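Local coordinates for putative Lipoprotein (Shewanella oneidensis, PDB 3U24), which is of unknown function but binds zinc and calcium ions and may be related to metallopeptidases, at residues A256-A260 with K261-Q265; S523-S526 with G527-I531. All blocks are in the same frame, centred on the assembly; numbering follows the deposited sequence.

Contact 1 (A256-A260 with K261-Q265)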
# COMPACT_ATOMS: atom_id res chain seq x y z
N ALA A 256 6.51 -8.01 -11.48
CA ALA A 256 6.22 -7.55 -12.83
C ALA A 256 6.90 -8.47 -13.83
O ALA A 256 7.88 -9.19 -13.52
CB ALA A 256 6.75 -6.14 -13.04
N GLY A 257 6.38 -8.38 -15.04
CA GLY A 257 6.91 -9.05 -16.20
C GLY A 257 7.92 -8.20 -16.93
O GLY A 257 8.11 -8.38 -18.11
N MSE A 258 8.56 -7.28 -16.23
CA MSE A 258 9.68 -6.50 -16.80
C MSE A 258 10.60 -6.07 -15.64
O MSE A 258 10.25 -6.25 -14.45
CB MSE A 258 9.13 -5.29 -17.55
CG MSE A 258 8.49 -4.25 -16.66
SE MSE A 258 7.60 -2.75 -17.62
CE MSE A 258 5.70 -3.31 -17.64
N THR A 259 11.78 -5.54 -15.97
CA THR A 259 12.67 -4.98 -14.93
C THR A 259 12.22 -3.56 -14.54
O THR A 259 11.40 -2.94 -15.22
CB THR A 259 14.12 -4.86 -15.41
OG1 THR A 259 14.15 -3.89 -16.45
CG2 THR A 259 14.67 -6.21 -15.91
N ALA A 260 12.83 -3.03 -13.48
CA ALA A 260 12.51 -1.68 -12.99
C ALA A 260 13.01 -0.69 -14.02
O ALA A 260 12.35 0.29 -14.31
CB ALA A 260 13.14 -1.43 -11.62
N LYS A 261 14.17 -0.98 -14.62
CA LYS A 261 14.74 -0.12 -15.64
C LYS A 261 13.76 -0.05 -16.81
O LYS A 261 13.48 0.99 -17.34
CB LYS A 261 16.08 -0.68 -16.12
CG LYS A 261 16.79 0.17 -17.16
CD LYS A 261 18.18 -0.37 -17.41
CE LYS A 261 19.07 0.67 -18.09
NZ LYS A 261 20.25 -0.02 -18.68
N GLN A 262 13.21 -1.18 -17.19
CA GLN A 262 12.23 -1.14 -18.27
C GLN A 262 11.01 -0.30 -17.92
O GLN A 262 10.51 0.47 -18.75
CB GLN A 262 11.79 -2.56 -18.66
CG GLN A 262 12.74 -3.30 -19.56
CD GLN A 262 12.24 -4.72 -19.73
OE1 GLN A 262 12.20 -5.51 -18.78
NE2 GLN A 262 11.81 -5.05 -20.95
N LEU A 263 10.51 -0.44 -16.71
CA LEU A 263 9.33 0.36 -16.32
C LEU A 263 9.66 1.88 -16.32
O LEU A 263 8.85 2.71 -16.73
CB LEU A 263 8.86 -0.02 -14.93
CG LEU A 263 7.53 0.62 -14.48
CD1 LEU A 263 6.33 0.03 -15.23
CD2 LEU A 263 7.38 0.48 -12.99
N TYR A 264 10.83 2.22 -15.81
CA TYR A 264 11.31 3.61 -15.78
C TYR A 264 11.34 4.18 -17.20
O TYR A 264 10.85 5.26 -17.44
CB TYR A 264 12.70 3.69 -15.19
CG TYR A 264 13.41 5.03 -15.40
CD1 TYR A 264 13.13 6.10 -14.58
CD2 TYR A 264 14.39 5.18 -16.39
CE1 TYR A 264 13.79 7.30 -14.76
CE2 TYR A 264 15.04 6.37 -16.57
CZ TYR A 264 14.73 7.43 -15.74
OH TYR A 264 15.37 8.63 -15.90
N GLN A 265 11.90 3.43 -18.14
CA GLN A 265 11.97 3.90 -19.52
C GLN A 265 10.57 4.12 -20.10
O GLN A 265 10.32 5.14 -20.74
CB GLN A 265 12.82 2.96 -20.39
CG GLN A 265 14.29 2.91 -19.91
CD GLN A 265 15.15 1.86 -20.64
OE1 GLN A 265 14.66 0.78 -21.06
NE2 GLN A 265 16.44 2.17 -20.79
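Gln262 folds its side chain back against Thr259 and Met258, meeting the chain just where it enters helix 260-289. Its carbonyl oxygen is the acceptor: Thr259 N gives its hydrogen to Gln262 OE1 at 2.8 Å, nearly straight at 167°, with the donor somewhat out of the carbonyl plane. In return Gln262 N donates to Thr259 OG1 over 3.0 Å. That hydroxyl can serve because it sits between the backbone N and the carbonyl carbon (chi1 66°), and it also makes a weak, long bond to Gln262 OE1. Gln262 OE1 also lies 3.3 Å from Met258 CB. Met258, a selenomethionine, bends at its third torsion (97°) so that SE passes 3.8 Å from Leu263 CA and reaches Leu263 CD1 at 3.9 Å, an apolar contact made obliquely. Ala260 takes part mainly through its backbone, its O accepting from Tyr264 N at 2.9 Å, while Leu263 N bonds to Thr259 O. Outside the segments, Glu247 accepts from Ala260 N and Lys261 N, so the first amides of the helix are also engaged. The reciprocal pair of bonds, side chain to main chain in both directions, defines a capping box with Thr259 as N-cap.

Contact 2 (S523-S526 with G527-I531)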
# COMPACT_ATOMS: atom_id res chain seq x y z
N SER A 523 4.34 0.77 -7.65
CA SER A 523 3.36 -0.29 -7.77
C SER A 523 2.18 0.13 -8.63
O SER A 523 1.65 -0.66 -9.44
CB SER A 523 2.92 -0.82 -6.37
OG SER A 523 2.30 0.17 -5.57
N TYR A 524 1.81 1.40 -8.49
CA TYR A 524 0.63 1.93 -9.18
C TYR A 524 0.81 1.88 -10.68
O TYR A 524 -0.05 1.34 -11.41
CB TYR A 524 0.33 3.35 -8.74
CG TYR A 524 0.35 3.50 -7.25
CD1 TYR A 524 1.55 3.78 -6.59
CD2 TYR A 524 -0.81 3.38 -6.50
CE1 TYR A 524 1.60 3.90 -5.22
CE2 TYR A 524 -0.78 3.50 -5.12
CZ TYR A 524 0.41 3.76 -4.49
OH TYR A 524 0.51 3.89 -3.14
N TYR A 525 1.92 2.41 -11.15
CA TYR A 525 2.15 2.49 -12.58
C TYR A 525 2.47 1.11 -13.18
O TYR A 525 2.09 0.81 -14.29
CB TYR A 525 3.29 3.45 -12.87
CG TYR A 525 3.60 3.63 -14.31
CD1 TYR A 525 2.70 4.22 -15.17
CD2 TYR A 525 4.82 3.23 -14.82
CE1 TYR A 525 2.98 4.38 -16.51
CE2 TYR A 525 5.14 3.42 -16.15
CZ TYR A 525 4.22 4.00 -16.98
OH TYR A 525 4.54 4.12 -18.30
N SER A 526 3.24 0.32 -12.43
CA SER A 526 3.63 -0.99 -12.91
C SER A 526 2.41 -1.87 -13.20
O SER A 526 2.28 -2.38 -14.30
CB SER A 526 4.52 -1.65 -11.89
OG SER A 526 4.76 -2.97 -12.31
N GLY A 527 1.48 -1.95 -12.28
CA GLY A 527 0.27 -2.74 -12.55
C GLY A 527 -0.60 -2.17 -13.65
O GLY A 527 -1.09 -2.90 -14.50
N TYR A 528 -0.80 -0.84 -13.63
CA TYR A 528 -1.50 -0.17 -14.71
C TYR A 528 -0.92 -0.48 -16.10
O TYR A 528 -1.65 -0.83 -17.04
CB TYR A 528 -1.50 1.32 -14.45
CG TYR A 528 -1.81 2.18 -15.64
CD1 TYR A 528 -3.05 2.12 -16.27
CD2 TYR A 528 -0.88 3.10 -16.12
CE1 TYR A 528 -3.36 2.94 -17.34
CE2 TYR A 528 -1.16 3.90 -17.20
CZ TYR A 528 -2.39 3.82 -17.81
OH TYR A 528 -2.64 4.62 -18.89
N ARG A 529 0.39 -0.37 -16.23
CA ARG A 529 1.04 -0.53 -17.53
C ARG A 529 0.90 -1.97 -17.98
O ARG A 529 0.57 -2.22 -19.14
CB ARG A 529 2.52 -0.12 -17.46
CG ARG A 529 3.16 0.32 -18.78
CD ARG A 529 2.48 1.53 -19.45
NE ARG A 529 1.74 1.14 -20.65
CZ ARG A 529 0.96 1.95 -21.38
NH1 ARG A 529 0.81 3.25 -21.09
NH2 ARG A 529 0.33 1.46 -22.43
N GLU A 530 1.13 -2.92 -17.07
CA GLU A 530 1.00 -4.34 -17.45
C GLU A 530 -0.42 -4.72 -17.85
O GLU A 530 -0.60 -5.47 -18.77
CB GLU A 530 1.51 -5.31 -16.37
CG GLU A 530 3.02 -5.45 -16.28
CD GLU A 530 3.43 -6.63 -15.39
OE1 GLU A 530 3.36 -6.50 -14.16
OE2 GLU A 530 3.77 -7.71 -15.92
N ILE A 531 -1.42 -4.21 -17.14
CA ILE A 531 -2.83 -4.50 -17.44
C ILE A 531 -3.27 -3.91 -18.79
O ILE A 531 -3.85 -4.63 -19.64
CB ILE A 531 -3.78 -4.03 -16.31
CG1 ILE A 531 -3.53 -4.82 -15.03
CG2 ILE A 531 -5.24 -4.19 -16.72
CD1 ILE A 531 -4.24 -4.26 -13.79
O HOH W 1 2.95 -5.09 -12.17
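Ser523 O receives the hydrogen of Gly527 N at 3.1 Å, the first of four i to i+4 backbone bonds between the two segments, which are regular helix from the start. Tyr524 continues the pattern, its O accepting from Tyr528 N, while its OH bonds to Gln520 NE2 and Arg513 NH2. Tyr525 makes the ring contacts. With CG anti to the backbone N (chi1 -179°), its ring runs beside Arg529, whose CB lies over one face and whose CD comes 3.5 Å from Tyr525 OH; ring and guanidinium planes are 68° apart, so the two groups do not lie flat on each other. Tyr525 CD1 also meets Tyr528 CD2 at 3.9 Å, in the plane of the Tyr528 ring and at its edge. Asp270 accepts from Tyr525 OH, and Arg529 bridges to Asp270 through NH1 and to Asp533 through NH2. Were Tyr525 an alanine, Arg529 CD and the Tyr528 edge would probably lose their packing partner and Asp270 one of its donors. Ser526 OG binds a water at 2.8 Å, which donates to Glu530 OE1 at 2.5 Å, bridging one helical turn; Glu530 OE2 accepts from Gly257 N of the loop before helix 260-289. Around the segment, Tyr525 packs against helices 459-485 and 260-289, Ser526 touches Leu263 of the latter, and Tyr528 faces Val443 and Arg447 of helix 435-451.

How the contacts relate
Contact 1 comes first along the chain, at the start of helix 260-289, and contact 2 follows more than 250 residues later at the start of helix 523-542. Their centres are nonetheless about 10 Å apart, and they touch directly. Gly257 N probably donates to Glu530 OE2 at 2.8 Å, Met258 CE packs on Glu530 CG, and Leu263 CD1 meets Tyr525 CD2 at 3.6 Å. Both also border helix 459-485, so distant parts of the DUF885 sequence range converge here. Contact 2 lies close to metal: the Tyr524 side chain is about 5 Å from a bound zinc ion.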